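Local coordinates for angiopoietin-related protein 3 (Homo sapiens, PDB 6EUA) that raises plasma triglycerides by inhibiting lipoprotein lipase, and through the fibrinogen-like C-terminal domain described here mediates endothelial cell adhesion, at residues C13-S24 and V39-T50; E177-N185 and R197-N205. All coordinates share one frame; numbering follows the deposited sequence.

Contact 1 (C13-S24 and V39-T50)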
loop_
_atom_site.group_PDB
_atom_site.type_symbol
_atom_site.label_atom_id
_atom_site.label_comp_id
_atom_site.label_asym_id
_atom_site.label_seq_id
_atom_site.Cartn_x
_atom_site.Cartn_y
_atom_site.Cartn_z
ATOM N N CYS A 13 5.415 -16.960 0.490
ATOM C CA CYS A 13 5.005 -16.284 -0.736
ATOM C C CYS A 13 4.985 -17.220 -1.947
ATOM O O CYS A 13 4.178 -17.021 -2.867
ATOM C CB CYS A 13 5.918 -15.083 -0.990
ATOM S SG CYS A 13 5.629 -13.676 0.158
ATOM N N THR A 14 5.869 -18.220 -1.986
ATOM C CA THR A 14 5.888 -19.137 -3.120
ATOM C C THR A 14 4.581 -19.910 -3.207
ATOM O O THR A 14 4.041 -20.127 -4.304
ATOM C CB THR A 14 7.076 -20.092 -3.001
ATOM O OG1 THR A 14 8.289 -19.350 -3.130
ATOM C CG2 THR A 14 7.029 -21.200 -4.059
ATOM N N THR A 15 4.041 -20.329 -2.059
ATOM C CA THR A 15 2.773 -21.041 -2.103
ATOM C C THR A 15 1.613 -20.076 -2.363
ATOM O O THR A 15 0.588 -20.457 -2.931
ATOM C CB THR A 15 2.558 -21.802 -0.806
ATOM O OG1 THR A 15 1.907 -20.966 0.139
ATOM C CG2 THR A 15 3.895 -22.235 -0.200
ATOM N N ILE A 16 1.744 -18.819 -1.940
ATOM C CA ILE A 16 0.761 -17.818 -2.339
ATOM C C ILE A 16 0.748 -17.675 -3.857
ATOM O O ILE A 16 -0.318 -17.679 -4.484
ATOM C CB ILE A 16 1.048 -16.479 -1.630
ATOM C CG1 ILE A 16 0.553 -16.553 -0.192
ATOM C CG2 ILE A 16 0.393 -15.316 -2.372
ATOM C CD1 ILE A 16 0.977 -15.422 0.653
ATOM N N TYR A 17 1.933 -17.555 -4.470
ATOM C CA TYR A 17 2.017 -17.482 -5.924
ATOM C C TYR A 17 1.430 -18.728 -6.570
ATOM O O TYR A 17 0.558 -18.634 -7.440
ATOM C CB TYR A 17 3.471 -17.268 -6.353
ATOM C CG TYR A 17 3.654 -17.088 -7.839
ATOM C CD1 TYR A 17 3.824 -18.189 -8.664
ATOM C CD2 TYR A 17 3.673 -15.816 -8.422
ATOM C CE1 TYR A 17 3.998 -18.041 -10.017
ATOM C CE2 TYR A 17 3.848 -15.661 -9.792
ATOM C CZ TYR A 17 4.016 -16.785 -10.579
ATOM O OH TYR A 17 4.188 -16.656 -11.936
ATOM N N ASN A 18 1.867 -19.912 -6.136
ATOM C CA ASN A 18 1.377 -21.137 -6.771
ATOM C C ASN A 18 -0.129 -21.313 -6.632
ATOM O O ASN A 18 -0.731 -22.013 -7.449
ATOM C CB ASN A 18 2.106 -22.373 -6.217
ATOM C CG ASN A 18 3.600 -22.303 -6.441
ATOM O OD1 ASN A 18 4.073 -21.538 -7.284
ATOM N ND2 ASN A 18 4.352 -23.113 -5.706
ATOM N N ARG A 19 -0.755 -20.676 -5.648
ATOM C CA ARG A 19 -2.202 -20.712 -5.502
ATOM C C ARG A 19 -2.920 -19.645 -6.329
ATOM O O ARG A 19 -4.128 -19.455 -6.152
ATOM C CB ARG A 19 -2.582 -20.557 -4.032
ATOM C CG ARG A 19 -2.289 -21.777 -3.197
ATOM C CD ARG A 19 -3.053 -21.746 -1.893
ATOM N NE ARG A 19 -2.474 -22.671 -0.924
ATOM C CZ ARG A 19 -2.864 -22.765 0.342
ATOM N NH1 ARG A 19 -3.838 -21.983 0.792
ATOM N NH2 ARG A 19 -2.277 -23.637 1.158
ATOM N N GLY A 20 -2.212 -18.923 -7.201
ATOM C CA GLY A 20 -2.860 -18.040 -8.150
ATOM C C GLY A 20 -2.753 -16.555 -7.876
ATOM O O GLY A 20 -3.289 -15.767 -8.659
ATOM N N GLU A 21 -2.095 -16.133 -6.804
ATOM C CA GLU A 21 -1.836 -14.709 -6.575
ATOM C C GLU A 21 -0.485 -14.373 -7.196
ATOM O O GLU A 21 0.569 -14.614 -6.592
ATOM C CB GLU A 21 -1.861 -14.377 -5.088
ATOM C CG GLU A 21 -3.060 -14.968 -4.383
ATOM C CD GLU A 21 -4.027 -13.915 -3.906
ATOM O OE1 GLU A 21 -4.075 -12.820 -4.514
ATOM O OE2 GLU A 21 -4.728 -14.186 -2.910
ATOM N N HIS A 22 -0.514 -13.810 -8.405
ATOM C CA HIS A 22 0.709 -13.531 -9.143
ATOM C C HIS A 22 1.110 -12.069 -9.085
ATOM O O HIS A 22 2.100 -11.686 -9.712
ATOM C CB HIS A 22 0.571 -13.996 -10.590
ATOM C CG HIS A 22 0.531 -15.485 -10.732
ATOM N ND1 HIS A 22 0.429 -16.120 -11.950
ATOM C CD2 HIS A 22 0.590 -16.466 -9.802
ATOM C CE1 HIS A 22 0.412 -17.429 -11.764
ATOM N NE2 HIS A 22 0.513 -17.664 -10.467
ATOM N N THR A 23 0.405 -11.261 -8.308
ATOM C CA THR A 23 0.721 -9.847 -8.160
ATOM C C THR A 23 1.404 -9.597 -6.820
ATOM O O THR A 23 1.085 -10.241 -5.816
ATOM C CB THR A 23 -0.552 -9.005 -8.247
ATOM O OG1 THR A 23 -1.544 -9.577 -7.388
ATOM C CG2 THR A 23 -1.089 -8.992 -9.683
ATOM N N SER A 24 2.324 -8.629 -6.810
ATOM C CA SER A 24 3.014 -8.228 -5.591
ATOM C C SER A 24 2.077 -7.473 -4.656
ATOM O O SER A 24 1.153 -6.779 -5.096
ATOM C CB SER A 24 4.207 -7.325 -5.908
ATOM O OG SER A 24 5.276 -8.013 -6.528
ATOM N N VAL A 39 3.306 -10.382 5.304
ATOM C CA VAL A 39 4.534 -10.149 4.566
ATOM C C VAL A 39 4.190 -9.381 3.302
ATOM O O VAL A 39 3.034 -9.328 2.869
ATOM C CB VAL A 39 5.259 -11.464 4.204
ATOM C CG1 VAL A 39 5.808 -12.139 5.449
ATOM C CG2 VAL A 39 4.338 -12.406 3.385
ATOM N N TYR A 40 5.215 -8.774 2.711
ATOM C CA TYR A 40 5.122 -8.259 1.351
ATOM C C TYR A 40 5.683 -9.325 0.415
ATOM O O TYR A 40 6.851 -9.717 0.547
ATOM C CB TYR A 40 5.866 -6.932 1.183
ATOM C CG TYR A 40 5.577 -6.302 -0.154
ATOM C CD1 TYR A 40 6.332 -6.624 -1.279
ATOM C CD2 TYR A 40 4.524 -5.410 -0.302
ATOM C CE1 TYR A 40 6.039 -6.063 -2.519
ATOM C CE2 TYR A 40 4.231 -4.840 -1.530
ATOM C CZ TYR A 40 4.990 -5.170 -2.629
ATOM O OH TYR A 40 4.689 -4.612 -3.847
ATOM N N CYS A 41 4.839 -9.835 -0.487
ATOM C CA CYS A 41 5.284 -10.797 -1.490
ATOM C C CYS A 41 5.659 -10.014 -2.739
ATOM O O CYS A 41 4.857 -9.224 -3.243
ATOM C CB CYS A 41 4.209 -11.840 -1.806
ATOM S SG CYS A 41 3.795 -12.990 -0.432
ATOM N N ASP A 42 6.867 -10.241 -3.237
ATOM C CA ASP A 42 7.414 -9.474 -4.348
ATOM C C ASP A 42 7.746 -10.438 -5.479
ATOM O O ASP A 42 8.682 -11.238 -5.368
ATOM C CB ASP A 42 8.646 -8.690 -3.900
ATOM C CG ASP A 42 8.917 -7.467 -4.762
ATOM O OD1 ASP A 42 8.132 -7.190 -5.700
ATOM O OD2 ASP A 42 9.930 -6.782 -4.487
ATOM N N VAL A 43 6.962 -10.367 -6.548
ATOM C CA VAL A 43 7.152 -11.195 -7.733
ATOM C C VAL A 43 8.086 -10.440 -8.658
ATOM O O VAL A 43 7.820 -9.288 -9.019
ATOM C CB VAL A 43 5.812 -11.497 -8.421
ATOM C CG1 VAL A 43 6.000 -12.404 -9.640
ATOM C CG2 VAL A 43 4.846 -12.113 -7.420
ATOM N N ILE A 44 9.202 -11.069 -9.006
ATOM C CA ILE A 44 10.202 -10.474 -9.882
ATOM C C ILE A 44 10.403 -11.423 -11.050
ATOM O O ILE A 44 10.845 -12.564 -10.863
ATOM C CB ILE A 44 11.510 -10.182 -9.140
ATOM C CG1 ILE A 44 11.204 -9.311 -7.924
ATOM C CG2 ILE A 44 12.520 -9.483 -10.035
ATOM C CD1 ILE A 44 12.357 -9.199 -6.992
ATOM N N SER A 45 10.023 -10.964 -12.246
ATOM C CA SER A 45 10.151 -11.723 -13.490
ATOM C C SER A 45 9.500 -13.103 -13.378
ATOM O O SER A 45 10.086 -14.125 -13.737
ATOM C CB SER A 45 11.615 -11.836 -13.913
ATOM O OG SER A 45 12.197 -10.551 -14.052
ATOM N N GLY A 46 8.274 -13.124 -12.861
ATOM C CA GLY A 46 7.496 -14.346 -12.807
ATOM C C GLY A 46 7.819 -15.304 -11.676
ATOM O O GLY A 46 7.181 -16.363 -11.591
ATOM N N SER A 47 8.786 -14.981 -10.816
ATOM C CA SER A 47 9.150 -15.791 -9.654
ATOM C C SER A 47 8.848 -15.053 -8.355
ATOM O O SER A 47 9.257 -13.895 -8.203
ATOM C CB SER A 47 10.656 -16.149 -9.700
ATOM O OG SER A 47 10.949 -17.090 -10.718
ATOM N N PRO A 48 8.200 -15.691 -7.376
ATOM C CA PRO A 48 7.866 -15.003 -6.128
ATOM C C PRO A 48 8.997 -15.014 -5.109
ATOM O O PRO A 48 9.749 -15.981 -4.984
ATOM C CB PRO A 48 6.689 -15.829 -5.601
ATOM C CG PRO A 48 7.051 -17.224 -6.030
ATOM C CD PRO A 48 7.718 -17.084 -7.373
ATOM N N TRP A 49 9.083 -13.911 -4.354
ATOM C CA TRP A 49 10.006 -13.743 -3.235
ATOM C C TRP A 49 9.230 -13.238 -2.024
ATOM O O TRP A 49 8.221 -12.541 -2.175
ATOM C CB TRP A 49 11.147 -12.723 -3.561
ATOM C CG TRP A 49 12.020 -13.091 -4.746
ATOM C CD1 TRP A 49 11.709 -12.948 -6.072
ATOM C CD2 TRP A 49 13.330 -13.687 -4.706
ATOM N NE1 TRP A 49 12.738 -13.418 -6.859
ATOM C CE2 TRP A 49 13.751 -13.865 -6.049
ATOM C CE3 TRP A 49 14.186 -14.084 -3.671
ATOM C CZ2 TRP A 49 15.002 -14.419 -6.384
ATOM C CZ3 TRP A 49 15.429 -14.627 -4.002
ATOM C CH2 TRP A 49 15.820 -14.798 -5.354
ATOM N N THR A 50 9.708 -13.575 -0.817
ATOM C CA THR A 50 9.277 -12.877 0.394
ATOM C C THR A 50 10.224 -11.702 0.629
ATOM O O THR A 50 11.435 -11.899 0.766
ATOM C CB THR A 50 9.267 -13.800 1.623
ATOM O OG1 THR A 50 8.393 -14.915 1.401
ATOM C CG2 THR A 50 8.795 -13.033 2.874
HETATM O O HOH W 1 9.008 -17.084 -2.487
HETATM O O HOH W 2 5.338 -7.702 -9.587
#
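Thr-14 and Pro-48 mark where the helix 13-18 lies on the beta hairpin of strands 39-44 and 47-50: their CA atoms are 5.5 Å apart, and the helix axis runs at 145° to that of strand 47-50. A type I' turn from Ile-44 to Ser-47 makes this a tight two-residue hairpin. A disulfide pins the N-terminal helix of the fibrinogen-like domain to it, with Cys-13 SG 2.0 Å from Cys-41 SG and a dihedral of -86° about the S-S bond. Around it lie the methyls Ile-16 CD1 and Val-39 CG2. Thr-50 OG1 comes within 3.3 Å of Cys-13 SG, and this hydroxyl is buried without a polar partner in the model.

At chi1 -176° the Tyr-17 ring is turned away from its own amide nitrogen and lies against Pro-48, whose CG is 3.6 Å from Tyr-17 CB. Val-43 crosses at about a right angle, its CG1 3.9 Å from Tyr-17 CE2.

At the far end, Val-43 N donates a fairly straight hydrogen bond of 2.9 Å to Ser-24 OG. Asp-42 lies beside that hydroxyl, its carboxylate paired with Lys-215 and with Arg-75 of the second subunit. The chemistry thus changes along the contact: a covalent link at the start of the helix, a tyrosine ring covered on one face near its rim by Pro-48 and on the other by His-22, and a polar end whose charges reach the neighbouring copy, so that the same hairpin probably contributes to both the fold and the assembly.

Contact 2 (E177-N185 and R197-N205)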
loop_
_atom_site.group_PDB
_atom_site.type_symbol
_atom_site.label_atom_id
_atom_site.label_comp_id
_atom_site.label_asym_id
_atom_site.label_seq_id
_atom_site.Cartn_x
_atom_site.Cartn_y
_atom_site.Cartn_z
ATOM N N GLU A 177 32.387 -2.858 4.438
ATOM C CA GLU A 177 31.315 -1.896 4.180
ATOM C C GLU A 177 30.223 -2.626 3.408
ATOM O O GLU A 177 30.210 -2.651 2.173
ATOM C CB GLU A 177 31.842 -0.685 3.417
ATOM C CG GLU A 177 32.260 0.483 4.297
ATOM C CD GLU A 177 33.191 1.450 3.585
ATOM O OE1 GLU A 177 32.906 2.667 3.603
ATOM O OE2 GLU A 177 34.212 1.000 3.015
ATOM N N ASN A 178 29.286 -3.225 4.161
ATOM C CA ASN A 178 28.229 -4.055 3.592
ATOM C C ASN A 178 26.916 -3.944 4.374
ATOM O O ASN A 178 26.052 -4.823 4.237
ATOM C CB ASN A 178 28.677 -5.521 3.568
ATOM C CG ASN A 178 28.663 -6.161 4.969
ATOM O OD1 ASN A 178 28.771 -5.476 5.981
ATOM N ND2 ASN A 178 28.525 -7.475 5.019
ATOM N N ASN A 179 26.751 -2.924 5.212
ATOM C CA ASN A 179 25.648 -2.866 6.168
ATOM C C ASN A 179 24.454 -2.176 5.534
ATOM O O ASN A 179 24.266 -0.967 5.667
ATOM C CB ASN A 179 26.086 -2.169 7.449
ATOM C CG ASN A 179 25.015 -2.203 8.539
ATOM O OD1 ASN A 179 23.877 -2.640 8.316
ATOM N ND2 ASN A 179 25.385 -1.736 9.740
ATOM N N LEU A 180 23.599 -2.971 4.891
ATOM C CA LEU A 180 22.376 -2.437 4.305
ATOM C C LEU A 180 21.388 -1.941 5.352
ATOM O O LEU A 180 20.451 -1.212 4.998
ATOM C CB LEU A 180 21.715 -3.493 3.428
ATOM C CG LEU A 180 22.597 -4.062 2.315
ATOM C CD1 LEU A 180 21.750 -4.876 1.367
ATOM C CD2 LEU A 180 23.356 -2.953 1.565
ATOM N N ASN A 181 21.565 -2.325 6.622
ATOM C CA ASN A 181 20.770 -1.789 7.720
ATOM C C ASN A 181 21.512 -0.671 8.456
ATOM O O ASN A 181 21.169 -0.342 9.603
ATOM C CB ASN A 181 20.369 -2.913 8.684
ATOM C CG ASN A 181 19.326 -3.867 8.083
ATOM O OD1 ASN A 181 18.720 -3.582 7.051
ATOM N ND2 ASN A 181 19.133 -5.012 8.730
ATOM N N GLY A 182 22.518 -0.084 7.807
ATOM C CA GLY A 182 23.358 0.924 8.414
ATOM C C GLY A 182 22.712 2.298 8.428
ATOM O O GLY A 182 21.546 2.482 8.076
ATOM N N LYS A 183 23.497 3.281 8.866
ATOM C CA LYS A 183 22.992 4.643 8.987
ATOM C C LYS A 183 22.772 5.235 7.602
ATOM O O LYS A 183 23.685 5.243 6.769
ATOM C CB LYS A 183 23.960 5.502 9.791
ATOM C CG LYS A 183 23.618 6.989 9.778
ATOM C CD LYS A 183 22.926 7.429 11.058
ATOM C CE LYS A 183 22.550 8.910 11.003
ATOM N NZ LYS A 183 21.343 9.171 10.154
ATOM N N TYR A 184 21.550 5.699 7.340
ATOM C CA TYR A 184 21.219 6.342 6.071
ATOM C C TYR A 184 21.606 7.812 6.177
ATOM O O TYR A 184 20.935 8.598 6.849
ATOM C CB TYR A 184 19.740 6.176 5.754
ATOM C CG TYR A 184 19.371 6.366 4.302
ATOM C CD1 TYR A 184 19.298 7.638 3.741
ATOM C CD2 TYR A 184 19.069 5.272 3.495
ATOM C CE1 TYR A 184 18.935 7.816 2.410
ATOM C CE2 TYR A 184 18.712 5.438 2.169
ATOM C CZ TYR A 184 18.643 6.710 1.629
ATOM O OH TYR A 184 18.288 6.872 0.304
ATOM N N ASN A 185 22.693 8.190 5.518
ATOM C CA ASN A 185 23.254 9.521 5.714
ATOM C C ASN A 185 22.434 10.570 4.974
ATOM O O ASN A 185 22.091 10.395 3.799
ATOM C CB ASN A 185 24.711 9.549 5.261
ATOM C CG ASN A 185 25.591 8.677 6.121
ATOM O OD1 ASN A 185 26.274 7.783 5.626
ATOM N ND2 ASN A 185 25.572 8.928 7.425
ATOM N N ARG A 197 25.664 9.854 2.219
ATOM C CA ARG A 197 24.615 9.991 1.222
ATOM C C ARG A 197 24.069 8.591 0.891
ATOM O O ARG A 197 24.624 7.868 0.058
ATOM C CB ARG A 197 25.139 10.711 -0.031
ATOM C CG ARG A 197 25.521 12.207 0.152
ATOM C CD ARG A 197 26.696 12.453 1.094
ATOM N NE ARG A 197 27.882 11.761 0.609
ATOM C CZ ARG A 197 28.607 10.940 1.355
ATOM N NH1 ARG A 197 28.276 10.734 2.621
ATOM N NH2 ARG A 197 29.669 10.337 0.842
ATOM N N GLY A 198 22.989 8.210 1.576
ATOM C CA GLY A 198 22.492 6.852 1.466
ATOM C C GLY A 198 23.430 5.857 2.134
ATOM O O GLY A 198 24.102 6.163 3.120
ATOM N N LEU A 199 23.493 4.659 1.566
ATOM C CA LEU A 199 24.220 3.547 2.156
ATOM C C LEU A 199 25.410 3.170 1.282
ATOM O O LEU A 199 25.580 3.672 0.170
ATOM C CB LEU A 199 23.286 2.351 2.357
ATOM C CG LEU A 199 22.096 2.691 3.264
ATOM C CD1 LEU A 199 20.925 1.808 2.932
ATOM C CD2 LEU A 199 22.491 2.571 4.762
ATOM N N SER A 200 26.236 2.265 1.801
ATOM C CA SER A 200 27.482 1.905 1.136
ATOM C C SER A 200 27.567 0.402 0.912
ATOM O O SER A 200 27.173 -0.390 1.771
ATOM C CB SER A 200 28.694 2.369 1.944
ATOM O OG SER A 200 28.584 3.735 2.294
ATOM N N TRP A 201 28.112 0.017 -0.242
ATOM C CA TRP A 201 28.308 -1.391 -0.603
ATOM C C TRP A 201 29.686 -1.510 -1.259
ATOM O O TRP A 201 29.844 -1.263 -2.460
ATOM C CB TRP A 201 27.198 -1.880 -1.519
ATOM C CG TRP A 201 27.335 -3.301 -1.947
ATOM C CD1 TRP A 201 27.959 -3.764 -3.075
ATOM C CD2 TRP A 201 26.801 -4.451 -1.280
ATOM N NE1 TRP A 201 27.854 -5.132 -3.143
ATOM C CE2 TRP A 201 27.139 -5.579 -2.059
ATOM C CE3 TRP A 201 26.077 -4.637 -0.090
ATOM C CZ2 TRP A 201 26.798 -6.878 -1.682
ATOM C CZ3 TRP A 201 25.723 -5.927 0.276
ATOM C CH2 TRP A 201 26.090 -7.031 -0.517
ATOM N N LYS A 202 30.681 -1.890 -0.458
ATOM C CA LYS A 202 32.070 -1.949 -0.896
ATOM C C LYS A 202 32.420 -3.400 -1.184
ATOM O O LYS A 202 32.527 -4.217 -0.263
ATOM C CB LYS A 202 33.003 -1.353 0.152
ATOM C CG LYS A 202 34.414 -1.081 -0.353
ATOM C CD LYS A 202 35.372 -2.195 0.046
ATOM C CE LYS A 202 35.404 -2.384 1.555
ATOM N NZ LYS A 202 35.554 -1.086 2.268
ATOM N N SER A 203 32.614 -3.714 -2.456
ATOM C CA SER A 203 32.907 -5.082 -2.830
ATOM C C SER A 203 34.349 -5.444 -2.490
ATOM O O SER A 203 35.150 -4.615 -2.049
ATOM C CB SER A 203 32.644 -5.294 -4.313
ATOM O OG SER A 203 33.265 -4.274 -5.069
ATOM N N GLN A 204 34.668 -6.717 -2.719
ATOM C CA GLN A 204 35.967 -7.262 -2.338
ATOM C C GLN A 204 37.110 -6.561 -3.069
ATOM O O GLN A 204 38.180 -6.337 -2.488
ATOM C CB GLN A 204 35.970 -8.764 -2.619
ATOM C CG GLN A 204 35.030 -9.154 -3.769
ATOM C CD GLN A 204 34.757 -10.644 -3.849
ATOM O OE1 GLN A 204 34.877 -11.364 -2.857
ATOM N NE2 GLN A 204 34.384 -11.113 -5.035
ATOM N N ASN A 205 36.899 -6.196 -4.337
ATOM C CA ASN A 205 37.959 -5.576 -5.130
ATOM C C ASN A 205 38.342 -4.204 -4.587
ATOM O O ASN A 205 39.528 -3.868 -4.530
ATOM C CB ASN A 205 37.537 -5.477 -6.603
ATOM C CG ASN A 205 36.067 -5.082 -6.784
ATOM O OD1 ASN A 205 35.352 -4.824 -5.814
ATOM N ND2 ASN A 205 35.610 -5.058 -8.030
HETATM O O HOH W 3 25.828 1.187 4.553
HETATM O O HOH W 4 27.808 -0.370 4.923
#
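Lys-202 leaves the strand with CG anti to its backbone N (chi1 -167°) and then bends at each later torsion, which curls NZ back to Glu-177, whose chain is extended beyond CG. The resulting salt bridge is short, Lys-202 NZ to Glu-177 OE2 2.6 Å, and uses the anti lone pair of OE2. The backbones are joined as well, Lys-202 N donating to Glu-177 O over 2.8 Å, almost straight (176° at H). With an alanine here the Glu-177 carboxylate would probably be left without its charged mate in this contact and freer to turn.

Between the ends, two waters bridge Asn-179 and Ser-200 backbone atoms in place of direct bonds. At the other end a single antiparallel bridge forms: Gly-198 N donates to Asn-185 O (3.2 Å), and Asn-185 N returns a weak bond to Gly-198 O. Gly-198 CA lies over the Tyr-184 ring, 3.8 Å from its centroid and 11° off the normal, a CH-pi contact.

An irregular segment of the fibrinogen-like domain, with a type I turn from Asn-179 to Gly-182, thus runs along strand 199-202, which pairs antiparallel with 208-211. Leu-180 CD2 meets Trp-201 CE3 at 3.6 Å, and both side chains rest on strand 96-104.

How the contacts relate
From the N terminus, contact 1 comes first: it closes a loop through residues 25-38, bringing the helix 13-18 onto the hairpin of strands 37-44 and 47-55. Contact 2 opens much later and closes a loop whose residues 187-196 are not modelled. The two are in series, neither enclosing nor crossing the other, and lie on opposite sides of the chain's centre, their own centres about 28 Å apart and nearest atoms about 12 Å apart. The large antiparallel sheet spans them: strand 47-55 starts in contact 1 and carries Gln-53 and Arg-55 to contact 2, and strand 96-104 touches both Trp-49 and Trp-201.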